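Local coordinates for protein beta-fructofuranosidase (Bifidobacterium adolescentis, PDB 6NOB) that probably hydrolyses terminal beta-D-fructofuranoside residues, as in sucrose, as a glycoside hydrolase of family 32, at residues A[285-290]-A[341-346]; A[535-540]-A[548-553]. All coordinates share one frame; numbering follows the deposited sequence.

Interaction 1: residues A[285-290]-A[341-346]; sequences RAYMVT and MTLFSA
Two neighbouring antiparallel strands of one blade of the five-bladed beta-propeller characteristic of glycoside hydrolase family 32 meet where Arg-285 to Thr-290 runs beside Met-341 to Ala-346. Their axes come within 4.5 Å at 155°, and five successive pairs from Ala-286/Ala-346 to Thr-290/Thr-342 keep an unbroken register. Hydrogen-bonded and non-hydrogen-bonded pairs take turns; at the centre, Met-288 N donates to Phe-344 O at 2.7 Å and Phe-344 N donates back to Met-288 O. Strands 268-273 and 357-365 flank the pair within the same sheet.

On the face carrying Tyr-287, Val-289, Leu-343 and Ser-345, the methylene of Ser-345 sits over the phenol ring: CB is 3.8 Å from the centroid of Tyr-287 and 24° off the ring normal, a CH-pi contact. The Tyr-287 hydroxyl reaches beyond the pair to the backbone N of Asp-282. Leu-343 CG stands anti to its backbone N (chi1 -170°), and its two methyls diverge, CD1 meeting Val-289 CG1 at 3.6 Å and CD2 approaching the tyrosine ring obliquely.

The other face bears Met-288, Phe-344 and two threonines. Met-288 SD lies 5.4 Å from the Phe-344 centroid in an oblique Met-aromatic contact, while Thr-290 OG1 comes to the edge of that ring, near its plane. The hydroxyls of Thr-290 and Thr-342 face one another, OG1 to OG1 2.8 Å.

At the far end Arg-285 takes Ser-345 side-on with two nitrogens, a bend at chi3 laying NE and NH2 alongside the serine. NH2 reaches Ser-345 O from above the carbonyl plane. NE meets Ser-345 OG at 3.0 Å, near the guanidinium plane, and the same OG also hydrogen-bonds Glu-359 OE1.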
ATOM      1  N   ARG A 285      24.773  -6.290  13.106  1.00 37.81           N
ATOM      2  CA  ARG A 285      23.422  -6.795  13.297  1.00 38.28           C
ATOM      3  C   ARG A 285      22.448  -6.026  12.416  1.00 39.44           C
ATOM      4  O   ARG A 285      22.605  -4.820  12.205  1.00 43.82           O
ATOM      5  CB  ARG A 285      22.990  -6.690  14.768  1.00 39.35           C
ATOM      6  CG  ARG A 285      23.899  -7.433  15.742  1.00 37.61           C
ATOM      7  CD  ARG A 285      23.387  -7.333  17.176  1.00 39.94           C
ATOM      8  NE  ARG A 285      22.250  -8.216  17.419  1.00 44.13           N
ATOM      9  CZ  ARG A 285      22.356  -9.501  17.742  1.00 38.87           C
ATOM     10  NH1 ARG A 285      23.552 -10.061  17.860  1.00 35.18           N
ATOM     11  NH2 ARG A 285      21.266 -10.230  17.941  1.00 37.06           N
ATOM     12  N   ALA A 286      21.451  -6.736  11.893  1.00 40.11           N
ATOM     13  CA  ALA A 286      20.329  -6.116  11.206  1.00 36.78           C
ATOM     14  C   ALA A 286      19.211  -5.849  12.205  1.00 41.03           C
ATOM     15  O   ALA A 286      19.064  -6.563  13.198  1.00 40.85           O
ATOM     16  CB  ALA A 286      19.821  -7.006  10.072  1.00 31.19           C
ATOM     17  N   TYR A 287      18.418  -4.818  11.933  1.00 38.32           N
ATOM     18  CA  TYR A 287      17.415  -4.352  12.878  1.00 34.03           C
ATOM     19  C   TYR A 287      16.021  -4.425  12.269  1.00 38.41           C
ATOM     20  O   TYR A 287      15.826  -4.106  11.093  1.00 44.99           O
ATOM     21  CB  TYR A 287      17.737  -2.930  13.347  1.00 34.49           C
ATOM     22  CG  TYR A 287      18.879  -2.919  14.334  1.00 36.51           C
ATOM     23  CD1 TYR A 287      20.199  -2.933  13.895  1.00 35.72           C
ATOM     24  CD2 TYR A 287      18.641  -2.940  15.704  1.00 37.12           C
ATOM     25  CE1 TYR A 287      21.252  -2.942  14.794  1.00 37.74           C
ATOM     26  CE2 TYR A 287      19.684  -2.948  16.611  1.00 34.92           C
ATOM     27  CZ  TYR A 287      20.988  -2.950  16.151  1.00 39.48           C
ATOM     28  OH  TYR A 287      22.032  -2.960  17.048  1.00 40.08           O
ATOM     29  N   MET A 288      15.061  -4.850  13.091  1.00 32.79           N
ATOM     30  CA  MET A 288      13.684  -5.088  12.676  1.00 30.34           C
ATOM     31  C   MET A 288      12.753  -4.333  13.613  1.00 36.91           C
ATOM     32  O   MET A 288      12.825  -4.507  14.836  1.00 35.21           O
ATOM     33  CB  MET A 288      13.364  -6.590  12.690  1.00 30.89           C
ATOM     34  CG  MET A 288      11.883  -6.944  12.538  1.00 34.43           C
ATOM     35  SD  MET A 288      11.485  -8.638  13.053  1.00 34.27           S
ATOM     36  CE  MET A 288      12.419  -9.619  11.880  1.00 32.71           C
ATOM     37  N   VAL A 289      11.890  -3.493  13.051  1.00 31.20           N
ATOM     38  CA  VAL A 289      10.824  -2.855  13.814  1.00 35.01           C
ATOM     39  C   VAL A 289       9.535  -3.621  13.568  1.00 38.17           C
ATOM     40  O   VAL A 289       9.286  -4.112  12.458  1.00 37.03           O
ATOM     41  CB  VAL A 289      10.661  -1.365  13.449  1.00 34.78           C
ATOM     42  CG1 VAL A 289      11.868  -0.573  13.910  1.00 43.75           C
ATOM     43  CG2 VAL A 289      10.446  -1.194  11.956  1.00 28.84           C
ATOM     44  N   THR A 290       8.722  -3.747  14.611  1.00 34.81           N
ATOM     45  CA  THR A 290       7.411  -4.363  14.513  1.00 31.67           C
ATOM     46  C   THR A 290       6.397  -3.442  15.175  1.00 38.11           C
ATOM     47  O   THR A 290       6.732  -2.645  16.055  1.00 39.12           O
ATOM     48  CB  THR A 290       7.384  -5.757  15.165  1.00 32.20           C
ATOM     49  OG1 THR A 290       8.192  -5.754  16.348  1.00 34.43           O
ATOM     50  CG2 THR A 290       7.926  -6.802  14.204  1.00 30.57           C
ATOM     51  N   MET A 341       6.781   0.795  18.705  1.00 41.14           N
ATOM     52  CA  MET A 341       7.575   0.089  17.703  1.00 38.54           C
ATOM     53  C   MET A 341       8.602  -0.750  18.446  1.00 36.77           C
ATOM     54  O   MET A 341       9.618  -0.233  18.918  1.00 43.67           O
ATOM     55  CB  MET A 341       8.252   1.062  16.749  1.00 38.78           C
ATOM     56  CG  MET A 341       7.330   1.679  15.736  1.00 42.51           C
ATOM     57  SD  MET A 341       8.267   2.586  14.500  1.00 44.89           S
ATOM     58  CE  MET A 341       6.945   3.519  13.735  1.00 40.46           C
ATOM     59  N   THR A 342       8.337  -2.044  18.553  1.00 36.80           N
ATOM     60  CA  THR A 342       9.250  -2.943  19.238  1.00 38.24           C
ATOM     61  C   THR A 342      10.402  -3.317  18.315  1.00 33.83           C
ATOM     62  O   THR A 342      10.186  -3.778  17.189  1.00 32.57           O
ATOM     63  CB  THR A 342       8.506  -4.185  19.722  1.00 37.30           C
ATOM     64  OG1 THR A 342       7.513  -4.555  18.757  1.00 35.51           O
ATOM     65  CG2 THR A 342       7.841  -3.904  21.062  1.00 31.87           C
ATOM     66  N   LEU A 343      11.624  -3.107  18.794  1.00 31.93           N
ATOM     67  CA  LEU A 343      12.829  -3.284  17.999  1.00 30.97           C
ATOM     68  C   LEU A 343      13.479  -4.629  18.300  1.00 36.57           C
ATOM     69  O   LEU A 343      13.581  -5.037  19.461  1.00 34.45           O
ATOM     70  CB  LEU A 343      13.821  -2.151  18.273  1.00 36.00           C
ATOM     71  CG  LEU A 343      15.040  -2.057  17.356  1.00 37.36           C
ATOM     72  CD1 LEU A 343      14.620  -1.775  15.925  1.00 34.01           C
ATOM     73  CD2 LEU A 343      15.996  -0.989  17.856  1.00 37.13           C
ATOM     74  N   PHE A 344      13.914  -5.313  17.241  1.00 35.10           N
ATOM     75  CA  PHE A 344      14.636  -6.573  17.335  1.00 27.83           C
ATOM     76  C   PHE A 344      15.883  -6.503  16.466  1.00 36.13           C
ATOM     77  O   PHE A 344      15.937  -5.757  15.486  1.00 36.44           O
ATOM     78  CB  PHE A 344      13.780  -7.765  16.888  1.00 28.52           C
ATOM     79  CG  PHE A 344      12.537  -7.970  17.706  1.00 31.14           C
ATOM     80  CD1 PHE A 344      11.380  -7.256  17.430  1.00 25.18           C
ATOM     81  CD2 PHE A 344      12.518  -8.894  18.737  1.00 29.87           C
ATOM     82  CE1 PHE A 344      10.235  -7.452  18.176  1.00 32.03           C
ATOM     83  CE2 PHE A 344      11.377  -9.094  19.486  1.00 37.21           C
ATOM     84  CZ  PHE A 344      10.232  -8.373  19.206  1.00 33.58           C
ATOM     85  N   SER A 345      16.891  -7.299  16.822  1.00 34.02           N
ATOM     86  CA  SER A 345      18.119  -7.347  16.041  1.00 36.71           C
ATOM     87  C   SER A 345      18.637  -8.775  15.964  1.00 36.49           C
ATOM     88  O   SER A 345      18.442  -9.578  16.879  1.00 38.52           O
ATOM     89  CB  SER A 345      19.217  -6.447  16.622  1.00 33.29           C
ATOM     90  OG  SER A 345      19.590  -6.870  17.916  1.00 39.03           O
ATOM     91  N   ALA A 346      19.315  -9.074  14.858  1.00 34.80           N
ATOM     92  CA  ALA A 346      19.919 -10.378  14.629  1.00 41.28           C
ATOM     93  C   ALA A 346      21.305 -10.200  14.028  1.00 43.09           C
ATOM     94  O   ALA A 346      21.531  -9.288  13.228  1.00 36.47           O
ATOM     95  CB  ALA A 346      19.056 -11.240  13.700  1.00 36.56           C
TER

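Interaction 2: residues A[535-540]-A[548-553]; sequences VLAKGV and TELLLQ
In the hairpin of strands 532-540 and 547-555, part of a sheet of the C-terminal beta-sandwich, a classic beta bulge sets two residues, Leu-536 and Ala-537, across from the single Leu-550. Leu-550 O receives Leu-536 N at 2.8 Å and, more weakly, Ala-537 N at 3.4 Å. Helical-type backbone angles at Leu-536 (phi/psi -91/-39°) shift the register by one and turn its side chain toward the partner strand, where the two leucine side chains cross at a slant, CB and CD1 both nearing Leu-550 CG.

Val-535 and Leu-551 lie side by side on one face, CG2 to CD2 3.6 Å. Beside them Lys-538 and Glu-549 extend in the same direction, with their CG atoms 3.9 Å apart. Glu-549 swings CG anti to the backbone N (chi1 -160°), bringing OE2 over to Lys-538 CE at 3.7 Å; NZ stays 4.2 Å from OE2, too far for a salt bridge.

On the opposite face Leu-550 packs CB against Ala-537 CB, with Phe-587 and Phe-607 covering both. Thr-548 OG1 donates to a water at 2.9 Å, which in turn donates to Val-540 O. Backbone hydrogen bonds and apolar packing on both faces thus join the strands, and Lys-538 and Glu-549 probably add only a weak electrostatic attraction.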
ATOM      1  N   VAL A 535      -9.883  24.546  -8.564  1.00 51.44           N
ATOM      2  CA  VAL A 535     -10.840  23.475  -8.830  1.00 53.71           C
ATOM      3  C   VAL A 535     -10.098  22.366  -9.569  1.00 55.50           C
ATOM      4  O   VAL A 535      -9.701  22.535 -10.723  1.00 56.58           O
ATOM      5  CB  VAL A 535     -12.038  23.979  -9.643  1.00 55.73           C
ATOM      6  CG1 VAL A 535     -12.967  22.826  -9.995  1.00 54.52           C
ATOM      7  CG2 VAL A 535     -12.781  25.067  -8.880  1.00 46.93           C
ATOM      8  N   LEU A 536      -9.905  21.228  -8.903  1.00 51.94           N
ATOM      9  CA  LEU A 536      -9.118  20.146  -9.480  1.00 49.24           C
ATOM     10  C   LEU A 536      -9.971  19.154 -10.263  1.00 48.75           C
ATOM     11  O   LEU A 536      -9.541  18.666 -11.314  1.00 50.21           O
ATOM     12  CB  LEU A 536      -8.347  19.413  -8.378  1.00 46.81           C
ATOM     13  CG  LEU A 536      -7.573  20.282  -7.383  1.00 42.88           C
ATOM     14  CD1 LEU A 536      -6.864  19.415  -6.352  1.00 38.07           C
ATOM     15  CD2 LEU A 536      -6.577  21.182  -8.105  1.00 42.27           C
ATOM     16  N   ALA A 537     -11.170  18.842  -9.775  1.00 46.08           N
ATOM     17  CA  ALA A 537     -12.024  17.869 -10.439  1.00 45.40           C
ATOM     18  C   ALA A 537     -13.443  17.997  -9.912  1.00 50.73           C
ATOM     19  O   ALA A 537     -13.678  18.491  -8.805  1.00 50.62           O
ATOM     20  CB  ALA A 537     -11.513  16.439 -10.238  1.00 49.76           C
ATOM     21  N   LYS A 538     -14.386  17.542 -10.732  1.00 52.72           N
ATOM     22  CA  LYS A 538     -15.789  17.458 -10.365  1.00 51.99           C
ATOM     23  C   LYS A 538     -16.286  16.055 -10.680  1.00 52.54           C
ATOM     24  O   LYS A 538     -15.687  15.325 -11.474  1.00 53.22           O
ATOM     25  CB  LYS A 538     -16.645  18.493 -11.112  1.00 58.76           C
ATOM     26  CG  LYS A 538     -16.504  19.917 -10.603  1.00 64.79           C
ATOM     27  CD  LYS A 538     -16.793  20.930 -11.702  1.00 67.13           C
ATOM     28  CE  LYS A 538     -17.341  22.227 -11.126  1.00 70.67           C
ATOM     29  NZ  LYS A 538     -17.039  23.403 -11.995  1.00 70.09           N
ATOM     30  N   GLY A 539     -17.396  15.686 -10.051  1.00 50.76           N
ATOM     31  CA  GLY A 539     -17.974  14.378 -10.283  1.00 52.40           C
ATOM     32  C   GLY A 539     -19.281  14.163  -9.554  1.00 56.20           C
ATOM     33  O   GLY A 539     -20.094  15.084  -9.425  1.00 59.66           O
ATOM     34  N   VAL A 540     -19.488  12.947  -9.061  1.00 55.27           N
ATOM     35  CA  VAL A 540     -20.742  12.566  -8.424  1.00 56.28           C
ATOM     36  C   VAL A 540     -20.435  11.625  -7.267  1.00 57.39           C
ATOM     37  O   VAL A 540     -19.591  10.731  -7.385  1.00 51.66           O
ATOM     38  CB  VAL A 540     -21.708  11.915  -9.437  1.00 54.77           C
ATOM     39  CG1 VAL A 540     -22.735  11.056  -8.730  1.00 61.68           C
ATOM     40  CG2 VAL A 540     -22.399  12.982 -10.278  1.00 50.64           C
ATOM     41  N   THR A 548     -20.105  16.238  -6.647  1.00 56.66           N
ATOM     42  CA  THR A 548     -18.893  16.395  -5.858  1.00 58.06           C
ATOM     43  C   THR A 548     -17.964  17.397  -6.533  1.00 60.47           C
ATOM     44  O   THR A 548     -17.996  17.579  -7.755  1.00 68.02           O
ATOM     45  CB  THR A 548     -18.141  15.077  -5.660  1.00 55.98           C
ATOM     46  OG1 THR A 548     -17.793  14.510  -6.929  1.00 56.97           O
ATOM     47  CG2 THR A 548     -19.016  14.097  -4.894  1.00 45.89           C
ATOM     48  N   GLU A 549     -17.122  18.030  -5.719  1.00 56.24           N
ATOM     49  CA  GLU A 549     -16.162  19.015  -6.197  1.00 57.16           C
ATOM     50  C   GLU A 549     -14.897  18.888  -5.368  1.00 51.64           C
ATOM     51  O   GLU A 549     -14.968  18.820  -4.137  1.00 55.60           O
ATOM     52  CB  GLU A 549     -16.734  20.435  -6.102  1.00 62.62           C
ATOM     53  CG  GLU A 549     -16.037  21.437  -7.000  1.00 68.32           C
ATOM     54  CD  GLU A 549     -16.620  22.832  -6.891  1.00 76.14           C
ATOM     55  OE1 GLU A 549     -17.276  23.136  -5.872  1.00 80.57           O
ATOM     56  OE2 GLU A 549     -16.418  23.625  -7.833  1.00 79.07           O
ATOM     57  N   LEU A 550     -13.750  18.843  -6.041  1.00 48.29           N
ATOM     58  CA  LEU A 550     -12.452  18.685  -5.398  1.00 47.17           C
ATOM     59  C   LEU A 550     -11.654  19.970  -5.579  1.00 46.59           C
ATOM     60  O   LEU A 550     -11.379  20.377  -6.713  1.00 50.05           O
ATOM     61  CB  LEU A 550     -11.693  17.493  -5.981  1.00 47.42           C
ATOM     62  CG  LEU A 550     -10.278  17.254  -5.450  1.00 45.76           C
ATOM     63  CD1 LEU A 550     -10.322  16.950  -3.965  1.00 39.53           C
ATOM     64  CD2 LEU A 550      -9.595  16.128  -6.216  1.00 45.70           C
ATOM     65  N   LEU A 551     -11.279  20.599  -4.468  1.00 46.78           N
ATOM     66  CA  LEU A 551     -10.590  21.880  -4.499  1.00 44.10           C
ATOM     67  C   LEU A 551      -9.322  21.833  -3.662  1.00 50.18           C
ATOM     68  O   LEU A 551      -9.238  21.112  -2.665  1.00 53.46           O
ATOM     69  CB  LEU A 551     -11.468  23.017  -3.962  1.00 45.97           C
ATOM     70  CG  LEU A 551     -12.957  23.024  -4.286  1.00 54.22           C
ATOM     71  CD1 LEU A 551     -13.657  24.087  -3.456  1.00 54.67           C
ATOM     72  CD2 LEU A 551     -13.168  23.275  -5.764  1.00 56.23           C
ATOM     73  N   LEU A 552      -8.334  22.614  -4.087  1.00 52.38           N
ATOM     74  CA  LEU A 552      -7.303  23.128  -3.199  1.00 49.82           C
ATOM     75  C   LEU A 552      -7.607  24.601  -2.968  1.00 51.16           C
ATOM     76  O   LEU A 552      -7.696  25.375  -3.926  1.00 55.32           O
ATOM     77  CB  LEU A 552      -5.901  22.952  -3.779  1.00 46.15           C
ATOM     78  CG  LEU A 552      -4.800  23.279  -2.767  1.00 46.77           C
ATOM     79  CD1 LEU A 552      -4.644  22.158  -1.742  1.00 45.33           C
ATOM     80  CD2 LEU A 552      -3.480  23.581  -3.456  1.00 43.75           C
ATOM     81  N   GLN A 553      -7.784  24.984  -1.708  1.00 50.11           N
ATOM     82  CA  GLN A 553      -8.238  26.329  -1.387  1.00 50.83           C
ATOM     83  C   GLN A 553      -7.417  26.885  -0.236  1.00 50.75           C
ATOM     84  O   GLN A 553      -7.186  26.191   0.758  1.00 47.62           O
ATOM     85  CB  GLN A 553      -9.726  26.329  -1.026  1.00 49.94           C
ATOM     86  CG  GLN A 553     -10.260  27.673  -0.588  1.00 47.95           C
ATOM     87  CD  GLN A 553     -11.773  27.710  -0.571  1.00 55.17           C
ATOM     88  OE1 GLN A 553     -12.383  28.719  -0.918  1.00 59.67           O
ATOM     89  NE2 GLN A 553     -12.388  26.601  -0.168  1.00 54.53           N
TER
HETATM   90  O   HOH W   1     -16.787  11.831  -6.880  1.00 42.51           O

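How the interactions relate
Interaction 1 and interaction 2 are separate strand pairings in different domains: 285-290/341-346 belongs to the propeller, which in family 32 enzymes houses the active site, and 535-540/548-553 to the C-terminal beta-sandwich. Their centres are 43 Å apart on opposite sides of the chain's centre, and about 27 Å separates their nearest atoms, so neither touches the other. They also follow in series along the chain, interaction 1 joining strands 51 residues apart and interaction 2 a local hairpin. Regular pairing in the first contrasts with a bulge in the second. Each lies near a bound PEG, about 5 Å from the Tyr-287 side chain and about 4 Å from that of Val-540.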